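Local coordinates for hypothetical protein HI1011 (Haemophilus influenzae, PDB 1YZY) that catalyses the ATP-dependent phosphorylation of 3-oxo-tetronate to 3-oxo-tetronate 4-phosphate, as a member of the four-carbon acid sugar kinase family, at residues G162-A168 with Y191-D197; G246-S252 with V347-A353; F335-A340 with I360-L365. One frame throughout, in Å; residues are numbered along the deposited sequence.

Contact 1 (G162-A168 with Y191-D197)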
loop_
_atom_site.group_PDB
_atom_site.type_symbol
_atom_site.label_atom_id
_atom_site.label_comp_id
_atom_site.label_asym_id
_atom_site.label_seq_id
_atom_site.Cartn_x
_atom_site.Cartn_y
_atom_site.Cartn_z
ATOM N N GLY A 162 20.310 -20.259 4.088
ATOM C CA GLY A 162 20.078 -21.528 3.415
ATOM C C GLY A 162 20.286 -21.462 1.910
ATOM O O GLY A 162 20.840 -20.480 1.392
ATOM N N LYS A 163 19.862 -22.520 1.213
ATOM C CA LYS A 163 19.994 -22.612 -0.248
ATOM C C LYS A 163 18.664 -22.517 -1.000
ATOM O O LYS A 163 17.663 -23.113 -0.594
ATOM C CB LYS A 163 20.745 -23.890 -0.637
ATOM C CG LYS A 163 22.199 -23.891 -0.172
ATOM C CD LYS A 163 22.963 -22.733 -0.792
ATOM C CE LYS A 163 24.376 -22.659 -0.261
ATOM N NZ LYS A 163 25.085 -21.497 -0.856
ATOM N N THR A 164 18.689 -21.802 -2.119
ATOM C CA THR A 164 17.507 -21.561 -2.940
ATOM C C THR A 164 17.369 -22.456 -4.186
ATOM O O THR A 164 18.291 -22.549 -5.004
ATOM C CB THR A 164 17.474 -20.076 -3.382
ATOM O OG1 THR A 164 17.843 -19.242 -2.275
ATOM C CG2 THR A 164 16.085 -19.681 -3.855
ATOM N N GLY A 165 16.203 -23.092 -4.324
ATOM C CA GLY A 165 15.932 -23.960 -5.463
ATOM C C GLY A 165 15.026 -23.329 -6.505
ATOM O O GLY A 165 14.763 -22.128 -6.451
ATOM N N LEU A 166 14.579 -24.125 -7.476
ATOM C CA LEU A 166 13.685 -23.634 -8.537
ATOM C C LEU A 166 12.708 -24.730 -8.994
ATOM O O LEU A 166 13.004 -25.927 -9.099
ATOM C CB LEU A 166 14.487 -23.163 -9.752
ATOM C CG LEU A 166 13.663 -22.784 -10.989
ATOM C CD1 LEU A 166 12.975 -21.459 -10.764
ATOM C CD2 LEU A 166 14.542 -22.697 -12.216
ATOM N N VAL A 167 11.485 -24.258 -9.220
ATOM C CA VAL A 167 10.321 -24.959 -9.751
ATOM C C VAL A 167 10.153 -24.399 -11.139
ATOM O O VAL A 167 9.469 -23.381 -11.241
ATOM C CB VAL A 167 9.008 -24.820 -8.944
ATOM C CG1 VAL A 167 7.906 -25.704 -9.572
ATOM C CG2 VAL A 167 9.240 -25.214 -7.469
ATOM N N ALA A 168 10.757 -24.972 -12.181
ATOM C CA ALA A 168 10.642 -24.385 -13.497
ATOM C C ALA A 168 9.264 -24.350 -14.144
ATOM O O ALA A 168 8.355 -25.090 -13.764
ATOM C CB ALA A 168 11.636 -25.104 -14.397
ATOM N N TYR A 191 17.019 -27.737 0.118
ATOM C CA TYR A 191 16.682 -26.353 -0.178
ATOM C C TYR A 191 15.735 -25.819 0.888
ATOM O O TYR A 191 14.822 -26.526 1.322
ATOM C CB TYR A 191 16.038 -26.243 -1.558
ATOM C CG TYR A 191 16.991 -26.463 -2.707
ATOM C CD1 TYR A 191 17.973 -25.520 -3.009
ATOM C CD2 TYR A 191 16.905 -27.603 -3.503
ATOM C CE1 TYR A 191 18.846 -25.706 -4.071
ATOM C CE2 TYR A 191 17.773 -27.799 -4.574
ATOM C CZ TYR A 191 18.739 -26.851 -4.849
ATOM O OH TYR A 191 19.619 -27.050 -5.883
ATOM N N ARG A 192 15.973 -24.579 1.312
ATOM C CA ARG A 192 15.160 -23.928 2.337
ATOM C C ARG A 192 14.105 -23.010 1.698
ATOM O O ARG A 192 13.088 -22.677 2.324
ATOM C CB ARG A 192 16.069 -23.140 3.293
ATOM C CG ARG A 192 15.407 -22.654 4.578
ATOM C CD ARG A 192 16.424 -21.962 5.483
ATOM N NE ARG A 192 15.856 -21.406 6.716
ATOM C CZ ARG A 192 15.380 -22.125 7.728
ATOM N NH1 ARG A 192 14.903 -21.512 8.800
ATOM N NH2 ARG A 192 15.343 -23.449 7.665
ATOM N N TYR A 193 14.372 -22.573 0.467
ATOM C CA TYR A 193 13.454 -21.710 -0.284
ATOM C C TYR A 193 13.388 -22.187 -1.731
ATOM O O TYR A 193 14.334 -22.800 -2.243
ATOM C CB TYR A 193 13.911 -20.244 -0.292
ATOM C CG TYR A 193 14.887 -19.881 0.797
ATOM C CD1 TYR A 193 16.258 -19.832 0.536
ATOM C CD2 TYR A 193 14.445 -19.618 2.101
ATOM C CE1 TYR A 193 17.166 -19.539 1.539
ATOM C CE2 TYR A 193 15.344 -19.322 3.114
ATOM C CZ TYR A 193 16.701 -19.286 2.826
ATOM O OH TYR A 193 17.593 -19.008 3.825
ATOM N N ALA A 194 12.305 -21.815 -2.408
ATOM C CA ALA A 194 12.099 -22.198 -3.791
ATOM C C ALA A 194 11.513 -21.093 -4.638
ATOM O O ALA A 194 10.411 -20.624 -4.367
ATOM C CB ALA A 194 11.187 -23.412 -3.857
ATOM N N VAL A 195 12.269 -20.669 -5.647
ATOM C CA VAL A 195 11.816 -19.666 -6.605
ATOM C C VAL A 195 10.864 -20.439 -7.536
ATOM O O VAL A 195 11.046 -21.639 -7.764
ATOM C CB VAL A 195 13.006 -19.095 -7.437
ATOM C CG1 VAL A 195 12.514 -18.165 -8.547
ATOM C CG2 VAL A 195 13.964 -18.352 -6.530
ATOM N N VAL A 196 9.809 -19.784 -8.001
ATOM C CA VAL A 196 8.856 -20.432 -8.886
ATOM C C VAL A 196 8.614 -19.521 -10.088
ATOM O O VAL A 196 8.357 -18.321 -9.942
ATOM C CB VAL A 196 7.519 -20.748 -8.171
ATOM C CG1 VAL A 196 6.594 -21.541 -9.089
ATOM C CG2 VAL A 196 7.760 -21.539 -6.895
ATOM N N ASP A 197 8.774 -20.091 -11.276
ATOM C CA ASP A 197 8.584 -19.369 -12.521
ATOM C C ASP A 197 7.143 -18.904 -12.738
ATOM O O ASP A 197 6.201 -19.427 -12.132
ATOM C CB ASP A 197 8.996 -20.258 -13.697
ATOM C CG ASP A 197 10.489 -20.253 -13.950
ATOM O OD1 ASP A 197 11.237 -19.601 -13.195
ATOM O OD2 ASP A 197 10.911 -20.898 -14.930
#
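Tyr193 reaches across to residues 162-164, and each part of its side chain finds a different partner there. From CB, which leaves the sheet on the face shared with Thr164 and Val195, a strained first torsion of -20° swings the ring toward the neighbouring strand. Thr164 OG1 lies at the ring edge, 3.3 Å from Tyr193 CD1; that hydroxyl is held by Asp157. CE1 comes 3.7 Å from Gly162 C, and at the tip OH accepts a hydrogen bond from Gly162 N at 3.0 Å while also bonding to Asp98. Arg192, whose own CB covers one face of the ring, is salt-bridged to Asp98 as well. With no side chain, Gly162 leaves room for both the phenol end and the arginine chain.

Gly165 makes room for a second ring: its CA lies over a face of Tyr191 in a CH-pi contact, 3.7 Å from the centroid, where a side chain would crowd CG. From Thr164 with Tyr193 to Val167 with Val196 the backbones pair in parallel. Gly165 N gives a nearly straight bond to Tyr193 O, and Val167 N continues the ladder to Val195 O. Branched residues suit these extended strands: Val167 CG2 and Val196 CG2 lie side by side at 4.0 Å, and Val167 also packs on helix 176-188, while Thr164 CG2 meets Val195 CG2 on the face covered by helix 152-159. Two neighbouring parallel strands joined through helices, with a helix packed on each face, are characteristic of a three-layer alpha/beta/alpha fold, here a small three-stranded sheet within the sugar-binding N-terminal domain.

Contact 2 (G246-S252 with V347-A353)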
loop_
_atom_site.group_PDB
_atom_site.type_symbol
_atom_site.label_atom_id
_atom_site.label_comp_id
_atom_site.label_asym_id
_atom_site.label_seq_id
_atom_site.Cartn_x
_atom_site.Cartn_y
_atom_site.Cartn_z
ATOM N N GLY A 246 -23.144 10.893 5.480
ATOM C CA GLY A 246 -22.642 11.759 6.533
ATOM C C GLY A 246 -22.035 13.013 5.933
ATOM O O GLY A 246 -22.079 13.199 4.716
ATOM N N LYS A 247 -21.547 13.913 6.780
ATOM C CA LYS A 247 -20.929 15.155 6.309
ATOM C C LYS A 247 -19.576 14.818 5.681
ATOM O O LYS A 247 -18.830 14.016 6.231
ATOM C CB LYS A 247 -20.724 16.124 7.481
ATOM C CG LYS A 247 -21.925 16.281 8.409
ATOM C CD LYS A 247 -23.098 16.952 7.714
ATOM C CE LYS A 247 -24.368 16.830 8.545
ATOM N NZ LYS A 247 -24.799 15.402 8.686
ATOM N N THR A 248 -19.226 15.491 4.590
ATOM C CA THR A 248 -17.963 15.222 3.898
ATOM C C THR A 248 -17.215 16.510 3.585
ATOM O O THR A 248 -17.830 17.571 3.420
ATOM C CB THR A 248 -18.225 14.453 2.559
ATOM O OG1 THR A 248 -18.844 13.189 2.839
ATOM C CG2 THR A 248 -16.935 14.225 1.775
ATOM N N VAL A 249 -15.891 16.413 3.490
ATOM C CA VAL A 249 -15.044 17.558 3.175
ATOM C C VAL A 249 -13.856 17.145 2.298
ATOM O O VAL A 249 -13.319 16.041 2.432
ATOM C CB VAL A 249 -14.539 18.279 4.471
ATOM C CG1 VAL A 249 -13.587 17.388 5.257
ATOM C CG2 VAL A 249 -13.879 19.603 4.124
ATOM N N VAL A 250 -13.507 18.014 1.358
ATOM C CA VAL A 250 -12.389 17.791 0.451
ATOM C C VAL A 250 -11.292 18.778 0.826
ATOM O O VAL A 250 -11.532 19.987 0.880
ATOM C CB VAL A 250 -12.797 18.037 -1.040
ATOM C CG1 VAL A 250 -11.587 17.953 -1.950
ATOM C CG2 VAL A 250 -13.846 17.031 -1.485
ATOM N N LEU A 251 -10.105 18.259 1.122
ATOM C CA LEU A 251 -8.956 19.089 1.481
ATOM C C LEU A 251 -7.836 18.793 0.477
ATOM O O LEU A 251 -7.156 17.775 0.576
ATOM C CB LEU A 251 -8.526 18.791 2.925
ATOM C CG LEU A 251 -9.612 18.977 4.007
ATOM C CD1 LEU A 251 -9.165 18.421 5.328
ATOM C CD2 LEU A 251 -10.002 20.437 4.154
ATOM N N SER A 252 -7.655 19.701 -0.479
ATOM C CA SER A 252 -6.671 19.566 -1.560
ATOM C C SER A 252 -5.435 20.454 -1.424
ATOM O O SER A 252 -5.541 21.676 -1.426
ATOM C CB SER A 252 -7.361 19.898 -2.885
ATOM O OG SER A 252 -6.708 19.303 -3.987
ATOM N N VAL A 347 -17.877 15.906 11.149
ATOM C CA VAL A 347 -17.613 15.500 9.769
ATOM C C VAL A 347 -17.020 14.093 9.841
ATOM O O VAL A 347 -16.100 13.846 10.623
ATOM C CB VAL A 347 -16.643 16.472 9.056
ATOM C CG1 VAL A 347 -16.157 15.874 7.737
ATOM C CG2 VAL A 347 -17.343 17.798 8.789
ATOM N N THR A 348 -17.583 13.167 9.068
ATOM C CA THR A 348 -17.128 11.782 9.083
ATOM C C THR A 348 -16.393 11.272 7.848
ATOM O O THR A 348 -15.765 10.213 7.903
ATOM C CB THR A 348 -18.287 10.805 9.432
ATOM O OG1 THR A 348 -19.439 11.078 8.621
ATOM C CG2 THR A 348 -18.652 10.925 10.894
ATOM N N ASN A 349 -16.425 12.037 6.762
ATOM C CA ASN A 349 -15.760 11.629 5.527
ATOM C C ASN A 349 -14.743 12.684 5.095
ATOM O O ASN A 349 -15.090 13.857 4.918
ATOM C CB ASN A 349 -16.780 11.435 4.393
ATOM C CG ASN A 349 -17.919 10.493 4.759
ATOM O OD1 ASN A 349 -19.059 10.699 4.341
ATOM N ND2 ASN A 349 -17.610 9.429 5.488
ATOM N N PHE A 350 -13.489 12.273 4.919
ATOM C CA PHE A 350 -12.434 13.193 4.497
ATOM C C PHE A 350 -11.810 12.741 3.179
ATOM O O PHE A 350 -11.344 11.612 3.057
ATOM C CB PHE A 350 -11.334 13.279 5.557
ATOM C CG PHE A 350 -11.797 13.823 6.874
ATOM C CD1 PHE A 350 -11.535 15.145 7.222
ATOM C CD2 PHE A 350 -12.487 13.017 7.770
ATOM C CE1 PHE A 350 -11.958 15.660 8.449
ATOM C CE2 PHE A 350 -12.916 13.515 8.993
ATOM C CZ PHE A 350 -12.650 14.843 9.335
ATOM N N ILE A 351 -11.801 13.629 2.196
ATOM C CA ILE A 351 -11.223 13.333 0.892
ATOM C C ILE A 351 -10.030 14.266 0.694
ATOM O O ILE A 351 -10.199 15.456 0.451
ATOM C CB ILE A 351 -12.264 13.553 -0.235
ATOM C CG1 ILE A 351 -13.505 12.693 0.026
ATOM C CG2 ILE A 351 -11.665 13.216 -1.597
ATOM C CD1 ILE A 351 -14.622 12.943 -0.938
ATOM N N THR A 352 -8.828 13.731 0.842
ATOM C CA THR A 352 -7.619 14.534 0.688
ATOM C C THR A 352 -6.909 14.333 -0.652
ATOM O O THR A 352 -7.100 13.319 -1.335
ATOM C CB THR A 352 -6.629 14.260 1.839
ATOM O OG1 THR A 352 -6.327 12.859 1.894
ATOM C CG2 THR A 352 -7.242 14.677 3.181
ATOM N N ALA A 353 -6.128 15.333 -1.045
ATOM C CA ALA A 353 -5.371 15.282 -2.288
ATOM C C ALA A 353 -3.941 15.734 -2.014
ATOM O O ALA A 353 -3.718 16.820 -1.479
ATOM C CB ALA A 353 -6.012 16.168 -3.334
#
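The Phe350 ring is the one aromatic group of the contact, and Val249 meets it across the strands: Val249 CG1 approaches CD1 obliquely at 3.6 Å. Val347 CG1 rests over one face, toward the rim, and Leu251 CD1 lies at the edge, near the ring plane. The setting is a parallel pair of strands in the nucleotide-binding C-terminal domain, with helix 324-345 leading into strand 349-353 and covering the face that bears Val249, Leu251 and Phe350. Val249 puts CG1 between its backbone N and carbonyl carbon (chi1 67°), which directs that methyl to the ring and to Val347 CG1.

On the other face, Val250 CG2 packs 4.0 Å from Ile351 CB, and Thr248 CG2 touches Ile351 CD1; helix 404-410 adds Phe405 and Gln409 to this layer. Beta-branched residues favour the extended backbone and fill the space between sheet and helix. The ladder runs straight through the middle, where Ile351 N binds Val249 O at 2.9 Å with an N-H...O angle of 166°. Toward its C-terminal end the pair nears the ATP site inferred by similarity: Thr352 lies close to Thr357 and bonds to Ser358.

Where the strands begin, Lys247 O accepts from two successive amides, Thr348 N and Asn349 N, each at 3.2 Å. Beside this twice-bonded carbonyl, Thr248 OG1 makes a weak hydrogen bond to Asn349 OD1, 2.9 Å away.

Contact 3 (F335-A340 with I360-L365)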
loop_
_atom_site.group_PDB
_atom_site.type_symbol
_atom_site.label_atom_id
_atom_site.label_comp_id
_atom_site.label_asym_id
_atom_site.label_seq_id
_atom_site.Cartn_x
_atom_site.Cartn_y
_atom_site.Cartn_z
ATOM N N PHE A 335 -4.502 22.662 7.359
ATOM C CA PHE A 335 -5.343 21.507 7.050
ATOM C C PHE A 335 -5.476 20.618 8.280
ATOM O O PHE A 335 -6.553 20.117 8.587
ATOM C CB PHE A 335 -4.748 20.685 5.899
ATOM C CG PHE A 335 -5.053 21.227 4.530
ATOM C CD1 PHE A 335 -6.367 21.438 4.124
ATOM C CD2 PHE A 335 -4.023 21.484 3.628
ATOM C CE1 PHE A 335 -6.652 21.892 2.837
ATOM C CE2 PHE A 335 -4.297 21.940 2.342
ATOM C CZ PHE A 335 -5.617 22.143 1.944
ATOM N N ALA A 336 -4.366 20.409 8.968
ATOM C CA ALA A 336 -4.342 19.578 10.156
ATOM C C ALA A 336 -5.245 20.115 11.253
ATOM O O ALA A 336 -6.004 19.358 11.862
ATOM C CB ALA A 336 -2.923 19.455 10.672
ATOM N N LYS A 337 -5.138 21.406 11.542
ATOM C CA LYS A 337 -5.965 21.987 12.591
ATOM C C LYS A 337 -7.439 22.109 12.203
ATOM O O LYS A 337 -8.322 22.050 13.070
ATOM C CB LYS A 337 -5.382 23.321 13.067
ATOM C CG LYS A 337 -4.189 23.137 13.993
ATOM C CD LYS A 337 -3.586 24.461 14.434
ATOM C CE LYS A 337 -2.336 24.231 15.282
ATOM N NZ LYS A 337 -1.574 25.485 15.555
ATOM N N LEU A 338 -7.699 22.258 10.903
ATOM C CA LEU A 338 -9.059 22.354 10.405
ATOM C C LEU A 338 -9.697 20.980 10.458
ATOM O O LEU A 338 -10.838 20.832 10.896
ATOM C CB LEU A 338 -9.058 22.872 8.970
ATOM C CG LEU A 338 -10.382 22.956 8.197
ATOM C CD1 LEU A 338 -11.397 23.830 8.921
ATOM C CD2 LEU A 338 -10.111 23.502 6.803
ATOM N N ALA A 339 -8.955 19.970 10.014
ATOM C CA ALA A 339 -9.447 18.597 10.002
ATOM C C ALA A 339 -9.793 18.119 11.399
ATOM O O ALA A 339 -10.711 17.318 11.578
ATOM C CB ALA A 339 -8.425 17.679 9.380
ATOM N N ALA A 340 -9.013 18.557 12.380
ATOM C CA ALA A 340 -9.258 18.177 13.768
ATOM C C ALA A 340 -10.532 18.834 14.295
ATOM O O ALA A 340 -11.286 18.218 15.051
ATOM C CB ALA A 340 -8.075 18.555 14.633
ATOM N N ILE A 360 -0.502 14.421 6.885
ATOM C CA ILE A 360 -0.748 15.373 7.973
ATOM C C ILE A 360 -2.148 15.234 8.592
ATOM O O ILE A 360 -2.287 15.271 9.820
ATOM C CB ILE A 360 -0.482 16.841 7.503
ATOM C CG1 ILE A 360 -0.053 17.702 8.688
ATOM C CG2 ILE A 360 -1.702 17.446 6.811
ATOM C CD1 ILE A 360 1.362 17.421 9.147
ATOM N N VAL A 361 -3.166 15.059 7.742
ATOM C CA VAL A 361 -4.547 14.899 8.192
ATOM C C VAL A 361 -4.758 13.574 8.934
ATOM O O VAL A 361 -5.533 13.510 9.892
ATOM C CB VAL A 361 -5.540 15.022 7.007
ATOM C CG1 VAL A 361 -6.934 14.593 7.424
ATOM C CG2 VAL A 361 -5.568 16.445 6.501
ATOM N N VAL A 362 -4.113 12.510 8.466
ATOM C CA VAL A 362 -4.213 11.209 9.116
ATOM C C VAL A 362 -3.450 11.277 10.442
ATOM O O VAL A 362 -3.843 10.658 11.429
ATOM C CB VAL A 362 -3.586 10.097 8.230
ATOM C CG1 VAL A 362 -3.383 8.803 9.033
ATOM C CG2 VAL A 362 -4.466 9.839 7.022
ATOM N N GLN A 363 -2.330 11.995 10.431
ATOM C CA GLN A 363 -1.486 12.162 11.615
ATOM C C GLN A 363 -2.232 12.894 12.726
ATOM O O GLN A 363 -2.216 12.474 13.886
ATOM C CB GLN A 363 -0.219 12.943 11.257
ATOM C CG GLN A 363 0.719 13.157 12.436
ATOM C CD GLN A 363 1.993 13.870 12.052
ATOM O OE1 GLN A 363 3.031 13.240 11.842
ATOM N NE2 GLN A 363 1.929 15.192 11.964
ATOM N N GLU A 364 -2.850 14.009 12.357
ATOM C CA GLU A 364 -3.616 14.831 13.281
ATOM C C GLU A 364 -4.805 14.085 13.891
ATOM O O GLU A 364 -5.017 14.129 15.108
ATOM C CB GLU A 364 -4.105 16.089 12.561
ATOM C CG GLU A 364 -4.751 17.111 13.477
ATOM C CD GLU A 364 -3.777 17.689 14.485
ATOM O OE1 GLU A 364 -2.786 18.318 14.065
ATOM O OE2 GLU A 364 -4.005 17.515 15.697
ATOM N N LEU A 365 -5.594 13.418 13.052
ATOM C CA LEU A 365 -6.752 12.673 13.539
ATOM C C LEU A 365 -6.348 11.485 14.415
ATOM O O LEU A 365 -7.168 10.942 15.156
ATOM C CB LEU A 365 -7.644 12.243 12.370
ATOM C CG LEU A 365 -8.072 13.363 11.405
ATOM C CD1 LEU A 365 -9.053 12.819 10.382
ATOM C CD2 LEU A 365 -8.685 14.539 12.157
#
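Ala336 CB meets Ile360 CG1 at 3.9 Å, the first of the apolar contacts between small and branched side chains of the two helices. One turn on, Ala339 CB fits between two residues, with Val361 CG1 at 3.9 Å and Leu365 CD2 a little farther. Phe335 contributes chiefly its CB, 4.4 Å from Val361 CG2, because its ring leads away to Leu251 of strand 248-252. Alanine suits these positions: its small side chain lets the backbones come close, with the CA atoms of Ala336 and Val361 5.1 Å apart, and the axes of the short segments approach to 8.5 Å, crossing at -48°.

These helices come just before and just after strand 349-353, so their contact completes a helix-strand-helix unit of the nucleotide-binding domain. The first turn of helix 355-365 carries residues that probably bind ATP, among them Thr357, which lies close to the Phe335 side chain.

Contacts with backbone oxygens, and those of the one charged residue that touches the partner helix, form the second group. Leu365 CD2, at the end of an extended side chain, reaches Ala339 O at 3.5 Å. Glu364, whose aliphatic stem suits the exposed margin of the interface, sends CG anti to its backbone N (chi1 -172°), which lays the chain's methylene part against Ala336 O and Ala340 CB. A further bend at chi2 brings Glu364 OE1 beside Ala336 CB, 3.6 Å away.

In the fold
Contacts 2 and 3 are buried neighbours in the nucleotide-binding domain, their centres about 11 Å apart, whereas contact 1 is partly buried in the sugar-binding domain, about 47 Å from either centre and across the middle of the chain. Contacts 1 and 2 both join parallel strands by backbone hydrogen bonds; contact 1 adds tyrosine rings, and its Arg192 pairs with Asp98 and Asp102 beyond the two segments, while contact 2 is lined mostly with aliphatic groups. Contact 3 has no hydrogen bond between its helices and relies on alanine-rich packing. Its segments alternate with those of contact 2 along the chain, and Phe335 joins the two layers, its CD1 lying 3.6 Å from Leu251 CB.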